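Local coordinates for hypothetical protein AGR_pAT_315 (Agrobacterium tumefaciens str. C58, PDB 1VQY) that is of unknown function but belongs to the NIPSNAP family, part of the dimeric alpha-beta barrel clan, at residues K26-V34 against Y52-V63. Numbering follows the deposited sequence.
Sequences KMQEYLKLV and YFVTDIGPLSQV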
ATOM      1  N   LYS B  26      16.880  -0.029  15.548  1.00 20.81           N
ATOM      2  CA  LYS B  26      17.292  -1.438  15.751  1.00 19.39           C
ATOM      3  C   LYS B  26      18.159  -2.045  14.637  1.00 17.39           C
ATOM      4  O   LYS B  26      18.624  -3.169  14.759  1.00 17.71           O
ATOM      5  CB  LYS B  26      16.051  -2.307  16.011  1.00 18.98           C
ATOM      6  CG  LYS B  26      15.214  -1.817  17.206  1.00 20.42           C
ATOM      7  CD  LYS B  26      16.009  -1.903  18.527  1.00 25.99           C
ATOM      8  CE  LYS B  26      15.229  -1.377  19.702  1.00 27.09           C
ATOM      9  NZ  LYS B  26      13.987  -2.154  19.911  1.00 30.11           N
HETATM   10  N   MSE B  27      18.423  -1.294  13.580  1.00 16.93           N
HETATM   11  CA  MSE B  27      19.180  -1.842  12.453  1.00 16.82           C
HETATM   12  C   MSE B  27      20.524  -2.451  12.819  1.00 15.96           C
HETATM   13  O   MSE B  27      20.842  -3.549  12.363  1.00 14.58           O
HETATM   14  CB  MSE B  27      19.376  -0.817  11.309  1.00 16.98           C
HETATM   15  CG  MSE B  27      19.942  -1.432   9.974  1.00 15.40           C
HETATM   16 SE   MSE B  27      18.950  -3.014   9.397  1.00 25.91          SE
HETATM   17  CE  MSE B  27      17.474  -2.059   8.767  1.00 23.54           C
ATOM     18  N   GLN B  28      21.320  -1.746  13.611  1.00 18.45           N
ATOM     19  CA  GLN B  28      22.648  -2.248  13.964  1.00 19.92           C
ATOM     20  C   GLN B  28      22.583  -3.447  14.901  1.00 19.67           C
ATOM     21  O   GLN B  28      23.456  -4.310  14.862  1.00 19.34           O
ATOM     22  CB  GLN B  28      23.522  -1.146  14.570  1.00 20.46           C
ATOM     23  CG  GLN B  28      23.848  -0.001  13.592  1.00 26.54           C
ATOM     24  CD  GLN B  28      24.448  -0.483  12.272  1.00 32.86           C
ATOM     25  OE1 GLN B  28      25.433  -1.228  12.257  1.00 30.20           O
ATOM     26  NE2 GLN B  28      23.837  -0.072  11.155  1.00 31.16           N
ATOM     27  N   GLU B  29      21.558  -3.495  15.738  1.00 20.43           N
ATOM     28  CA  GLU B  29      21.338  -4.647  16.621  1.00 22.21           C
ATOM     29  C   GLU B  29      20.892  -5.873  15.805  1.00 20.27           C
ATOM     30  O   GLU B  29      21.424  -6.971  15.976  1.00 18.72           O
ATOM     31  CB  GLU B  29      20.302  -4.289  17.682  1.00 21.59           C
ATOM     32  CG  GLU B  29      20.223  -5.246  18.853  1.00 27.73           C
ATOM     33  CD  GLU B  29      19.145  -4.842  19.870  1.00 27.85           C
ATOM     34  OE1 GLU B  29      18.779  -3.643  19.926  1.00 35.10           O
ATOM     35  OE2 GLU B  29      18.661  -5.735  20.607  1.00 36.22           O
ATOM     36  N   TYR B  30      19.927  -5.668  14.908  1.00 19.11           N
ATOM     37  CA  TYR B  30      19.502  -6.701  13.955  1.00 19.04           C
ATOM     38  C   TYR B  30      20.702  -7.275  13.207  1.00 18.77           C
ATOM     39  O   TYR B  30      20.918  -8.479  13.204  1.00 18.19           O
ATOM     40  CB  TYR B  30      18.503  -6.145  12.926  1.00 18.09           C
ATOM     41  CG  TYR B  30      18.096  -7.180  11.921  1.00 18.52           C
ATOM     42  CD1 TYR B  30      18.861  -7.392  10.760  1.00 19.89           C
ATOM     43  CD2 TYR B  30      16.969  -7.982  12.122  1.00 19.46           C
ATOM     44  CE1 TYR B  30      18.504  -8.355   9.826  1.00 16.98           C
ATOM     45  CE2 TYR B  30      16.606  -8.961  11.188  1.00 17.79           C
ATOM     46  CZ  TYR B  30      17.392  -9.147  10.053  1.00 16.65           C
ATOM     47  OH  TYR B  30      17.076 -10.109   9.111  1.00 19.56           O
ATOM     48  N   LEU B  31      21.465  -6.388  12.573  1.00 18.11           N
ATOM     49  CA  LEU B  31      22.642  -6.761  11.814  1.00 17.45           C
ATOM     50  C   LEU B  31      23.696  -7.508  12.614  1.00 17.27           C
ATOM     51  O   LEU B  31      24.315  -8.452  12.108  1.00 16.35           O
ATOM     52  CB  LEU B  31      23.269  -5.510  11.206  1.00 17.14           C
ATOM     53  CG  LEU B  31      22.520  -4.932  10.012  1.00 17.78           C
ATOM     54  CD1 LEU B  31      23.274  -3.693   9.521  1.00 17.58           C
ATOM     55  CD2 LEU B  31      22.309  -5.988   8.875  1.00 14.51           C
ATOM     56  N   LYS B  32      23.900  -7.072  13.856  1.00 18.43           N
ATOM     57  CA  LYS B  32      24.923  -7.631  14.719  1.00 18.79           C
ATOM     58  C   LYS B  32      24.574  -9.060  15.096  1.00 18.37           C
ATOM     59  O   LYS B  32      25.439  -9.937  15.095  1.00 19.92           O
ATOM     60  CB  LYS B  32      25.097  -6.788  15.987  1.00 18.72           C
ATOM     61  CG  LYS B  32      26.115  -7.373  16.955  1.00 19.73           C
ATOM     62  CD  LYS B  32      26.253  -6.592  18.250  1.00 21.54           C
ATOM     63  CE  LYS B  32      27.626  -6.889  18.874  1.00 23.46           C
ATOM     64  NZ  LYS B  32      27.813  -6.247  20.193  1.00 35.07           N
ATOM     65  N   LEU B  33      23.321  -9.282  15.449  1.00 17.54           N
ATOM     66  CA  LEU B  33      22.846 -10.636  15.710  1.00 18.85           C
ATOM     67  C   LEU B  33      23.056 -11.574  14.525  1.00 17.60           C
ATOM     68  O   LEU B  33      23.518 -12.701  14.697  1.00 17.33           O
ATOM     69  CB  LEU B  33      21.361 -10.620  16.084  1.00 19.81           C
ATOM     70  CG  LEU B  33      21.123 -10.205  17.527  1.00 19.85           C
ATOM     71  CD1 LEU B  33      19.667  -9.840  17.707  1.00 22.76           C
ATOM     72  CD2 LEU B  33      21.544 -11.314  18.481  1.00 21.96           C
ATOM     73  N   VAL B  34      22.737 -11.109  13.326  1.00 16.11           N
ATOM     74  CA  VAL B  34      22.855 -11.962  12.164  1.00 17.03           C
ATOM     75  C   VAL B  34      24.343 -12.188  11.851  1.00 17.65           C
ATOM     76  O   VAL B  34      24.782 -13.337  11.723  1.00 18.67           O
ATOM     77  CB  VAL B  34      22.055 -11.410  10.954  1.00 17.14           C
ATOM     78  CG1 VAL B  34      22.245 -12.293   9.702  1.00 16.27           C
ATOM     79  CG2 VAL B  34      20.570 -11.320  11.313  1.00 16.91           C
ATOM     80  N   TYR B  52      22.435 -10.334   0.876  1.00 17.51           N
ATOM     81  CA  TYR B  52      21.864  -9.821   2.125  1.00 16.31           C
ATOM     82  C   TYR B  52      22.098  -8.300   2.143  1.00 16.44           C
ATOM     83  O   TYR B  52      23.243  -7.848   2.125  1.00 14.69           O
ATOM     84  CB  TYR B  52      22.519 -10.521   3.325  1.00 16.19           C
ATOM     85  CG  TYR B  52      21.606 -10.731   4.520  1.00 18.94           C
ATOM     86  CD1 TYR B  52      21.024  -9.646   5.190  1.00 20.68           C
ATOM     87  CD2 TYR B  52      21.334 -12.014   5.000  1.00 17.84           C
ATOM     88  CE1 TYR B  52      20.200  -9.843   6.288  1.00 18.81           C
ATOM     89  CE2 TYR B  52      20.500 -12.216   6.085  1.00 16.74           C
ATOM     90  CZ  TYR B  52      19.939 -11.131   6.735  1.00 19.12           C
ATOM     91  OH  TYR B  52      19.124 -11.337   7.841  1.00 19.88           O
ATOM     92  N   PHE B  53      21.012  -7.521   2.156  1.00 16.39           N
ATOM     93  CA  PHE B  53      21.088  -6.096   1.857  1.00 16.29           C
ATOM     94  C   PHE B  53      20.355  -5.229   2.881  1.00 15.94           C
ATOM     95  O   PHE B  53      19.411  -5.667   3.520  1.00 16.87           O
ATOM     96  CB  PHE B  53      20.490  -5.795   0.481  1.00 16.21           C
ATOM     97  CG  PHE B  53      20.968  -6.695  -0.623  1.00 17.35           C
ATOM     98  CD1 PHE B  53      22.215  -6.500  -1.213  1.00 18.99           C
ATOM     99  CD2 PHE B  53      20.153  -7.715  -1.105  1.00 18.87           C
ATOM    100  CE1 PHE B  53      22.655  -7.316  -2.232  1.00 17.87           C
ATOM    101  CE2 PHE B  53      20.582  -8.541  -2.142  1.00 20.42           C
ATOM    102  CZ  PHE B  53      21.843  -8.341  -2.703  1.00 20.51           C
ATOM    103  N   VAL B  54      20.808  -3.989   3.016  1.00 15.98           N
ATOM    104  CA  VAL B  54      20.090  -2.952   3.742  1.00 16.50           C
ATOM    105  C   VAL B  54      19.839  -1.846   2.734  1.00 16.63           C
ATOM    106  O   VAL B  54      20.756  -1.458   2.030  1.00 18.46           O
ATOM    107  CB  VAL B  54      20.917  -2.424   4.943  1.00 17.07           C
ATOM    108  CG1 VAL B  54      20.173  -1.303   5.685  1.00 19.28           C
ATOM    109  CG2 VAL B  54      21.213  -3.556   5.896  1.00 15.99           C
ATOM    110  N   THR B  55      18.598  -1.370   2.647  1.00 17.81           N
ATOM    111  CA  THR B  55      18.196  -0.394   1.629  1.00 17.77           C
ATOM    112  C   THR B  55      18.706   0.981   2.034  1.00 16.54           C
ATOM    113  O   THR B  55      18.495   1.384   3.168  1.00 17.11           O
ATOM    114  CB  THR B  55      16.650  -0.327   1.483  1.00 18.03           C
ATOM    115  OG1 THR B  55      16.133  -1.618   1.171  1.00 19.75           O
ATOM    116  CG2 THR B  55      16.233   0.625   0.382  1.00 19.54           C
ATOM    117  N   ASP B  56      19.360   1.691   1.114  1.00 14.47           N
ATOM    118  CA  ASP B  56      19.812   3.061   1.363  1.00 16.08           C
ATOM    119  C   ASP B  56      18.896   4.115   0.735  1.00 14.89           C
ATOM    120  O   ASP B  56      18.776   5.219   1.244  1.00 13.42           O
ATOM    121  CB  ASP B  56      21.245   3.267   0.844  1.00 17.35           C
ATOM    122  CG  ASP B  56      21.858   4.588   1.310  1.00 19.39           C
ATOM    123  OD1 ASP B  56      21.889   4.830   2.545  1.00 18.01           O
ATOM    124  OD2 ASP B  56      22.316   5.363   0.447  1.00 16.91           O
ATOM    125  N   ILE B  57      18.290   3.774  -0.396  1.00 16.96           N
ATOM    126  CA  ILE B  57      17.295   4.638  -1.043  1.00 16.58           C
ATOM    127  C   ILE B  57      16.082   3.783  -1.455  1.00 16.26           C
ATOM    128  O   ILE B  57      16.183   2.895  -2.295  1.00 14.28           O
ATOM    129  CB  ILE B  57      17.874   5.377  -2.262  1.00 16.35           C
ATOM    130  CG1 ILE B  57      19.242   5.986  -1.932  1.00 17.11           C
ATOM    131  CG2 ILE B  57      16.911   6.467  -2.727  1.00 18.79           C
ATOM    132  CD1 ILE B  57      19.889   6.696  -3.060  1.00 15.87           C
ATOM    133  N   GLY B  58      14.943   4.071  -0.836  1.00 16.29           N
ATOM    134  CA  GLY B  58      13.719   3.299  -1.023  1.00 15.35           C
ATOM    135  C   GLY B  58      12.995   3.284   0.303  1.00 14.55           C
ATOM    136  O   GLY B  58      13.091   4.262   1.062  1.00 13.72           O
ATOM    137  N   PRO B  59      12.259   2.194   0.590  1.00 15.17           N
ATOM    138  CA  PRO B  59      11.742   1.968   1.952  1.00 15.97           C
ATOM    139  C   PRO B  59      12.933   1.789   2.867  1.00 16.46           C
ATOM    140  O   PRO B  59      13.824   1.011   2.543  1.00 18.89           O
ATOM    141  CB  PRO B  59      10.936   0.657   1.847  1.00 15.79           C
ATOM    142  CG  PRO B  59      10.817   0.349   0.409  1.00 15.96           C
ATOM    143  CD  PRO B  59      11.861   1.131  -0.348  1.00 16.30           C
ATOM    144  N   LEU B  60      12.989   2.527   3.966  1.00 16.33           N
ATOM    145  CA  LEU B  60      14.160   2.484   4.818  1.00 16.88           C
ATOM    146  C   LEU B  60      13.884   1.614   6.015  1.00 16.91           C
ATOM    147  O   LEU B  60      12.792   1.078   6.144  1.00 17.19           O
ATOM    148  CB  LEU B  60      14.610   3.889   5.216  1.00 17.52           C
ATOM    149  CG  LEU B  60      15.061   4.756   4.036  1.00 18.06           C
ATOM    150  CD1 LEU B  60      15.373   6.185   4.520  1.00 15.78           C
ATOM    151  CD2 LEU B  60      16.237   4.118   3.294  1.00 16.16           C
ATOM    152  N   SER B  61      14.898   1.466   6.865  1.00 17.77           N
ATOM    153  CA  SER B  61      14.918   0.479   7.940  1.00 18.59           C
ATOM    154  C   SER B  61      14.457  -0.880   7.400  1.00 18.74           C
ATOM    155  O   SER B  61      13.707  -1.620   8.048  1.00 17.59           O
ATOM    156  CB  SER B  61      14.107   0.966   9.143  1.00 18.71           C
ATOM    157  OG  SER B  61      14.765   0.640  10.363  1.00 22.95           O
ATOM    158  N   GLN B  62      14.961  -1.186   6.206  1.00 18.04           N
ATOM    159  CA  GLN B  62      14.551  -2.330   5.413  1.00 20.55           C
ATOM    160  C   GLN B  62      15.744  -3.263   5.209  1.00 21.17           C
ATOM    161  O   GLN B  62      16.803  -2.829   4.752  1.00 23.15           O
ATOM    162  CB  GLN B  62      14.022  -1.873   4.026  1.00 19.53           C
ATOM    163  CG  GLN B  62      13.576  -3.024   3.138  1.00 21.27           C
ATOM    164  CD  GLN B  62      13.012  -2.613   1.779  1.00 23.57           C
ATOM    165  OE1 GLN B  62      13.736  -2.125   0.899  1.00 20.37           O
ATOM    166  NE2 GLN B  62      11.717  -2.891   1.571  1.00 23.56           N
ATOM    167  N   VAL B  63      15.562  -4.543   5.518  1.00 21.40           N
ATOM    168  CA  VAL B  63      16.529  -5.587   5.155  1.00 21.20           C
ATOM    169  C   VAL B  63      15.967  -6.467   4.023  1.00 19.21           C
ATOM    170  O   VAL B  63      14.784  -6.723   3.974  1.00 20.41           O
ATOM    171  CB  VAL B  63      16.859  -6.459   6.386  1.00 21.42           C
ATOM    172  CG1 VAL B  63      17.813  -7.551   6.024  1.00 25.06           C
ATOM    173  CG2 VAL B  63      17.479  -5.614   7.462  1.00 22.57           C
TER
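Y30 and M27 come down from helix 27-34 onto Y52, V54 and V63 of two neighbouring antiparallel strands; the helix axis runs 11.5 Å from that of strand 52-55 and almost exactly against it, at 175°. At the loop end of the contact, selenomethionine M27 bends at chi2 and chi3, which brings its SE to 3.6 Å from V63 CG2 and lays CE against the backbone where the second strand begins, 3.5 Å from S61 C. V54 CG1 flanks the same methyl, while V54 CG2 meets L31 CD2 at 4.0 Å. One turn on, the Y30 side chain points at the sheet with CG anti to the backbone N (chi1 178°), and its CE1 packs 3.8 Å from V63 CG2. Its hydroxyl meets that of Y52 coming from the opposite direction: OH to OH is 2.7 Å, a hydrogen bond in which either may donate, each oxygen near the plane of the other ring. V34 closes this end, with CG2 above one face of the Y30 ring, toward its rim, and CG1 3.9 Å from Y52 CZ. Beyond the pair, H65 stacks on Y52, and F112 of a second subunit meets the Y52 ring edge-to-face. The helix thus packs on its antiparallel sheet, as in dimeric alpha-beta barrel proteins, through an apolar layer in which one hydrogen bond joins the hydroxyls of two buried tyrosines.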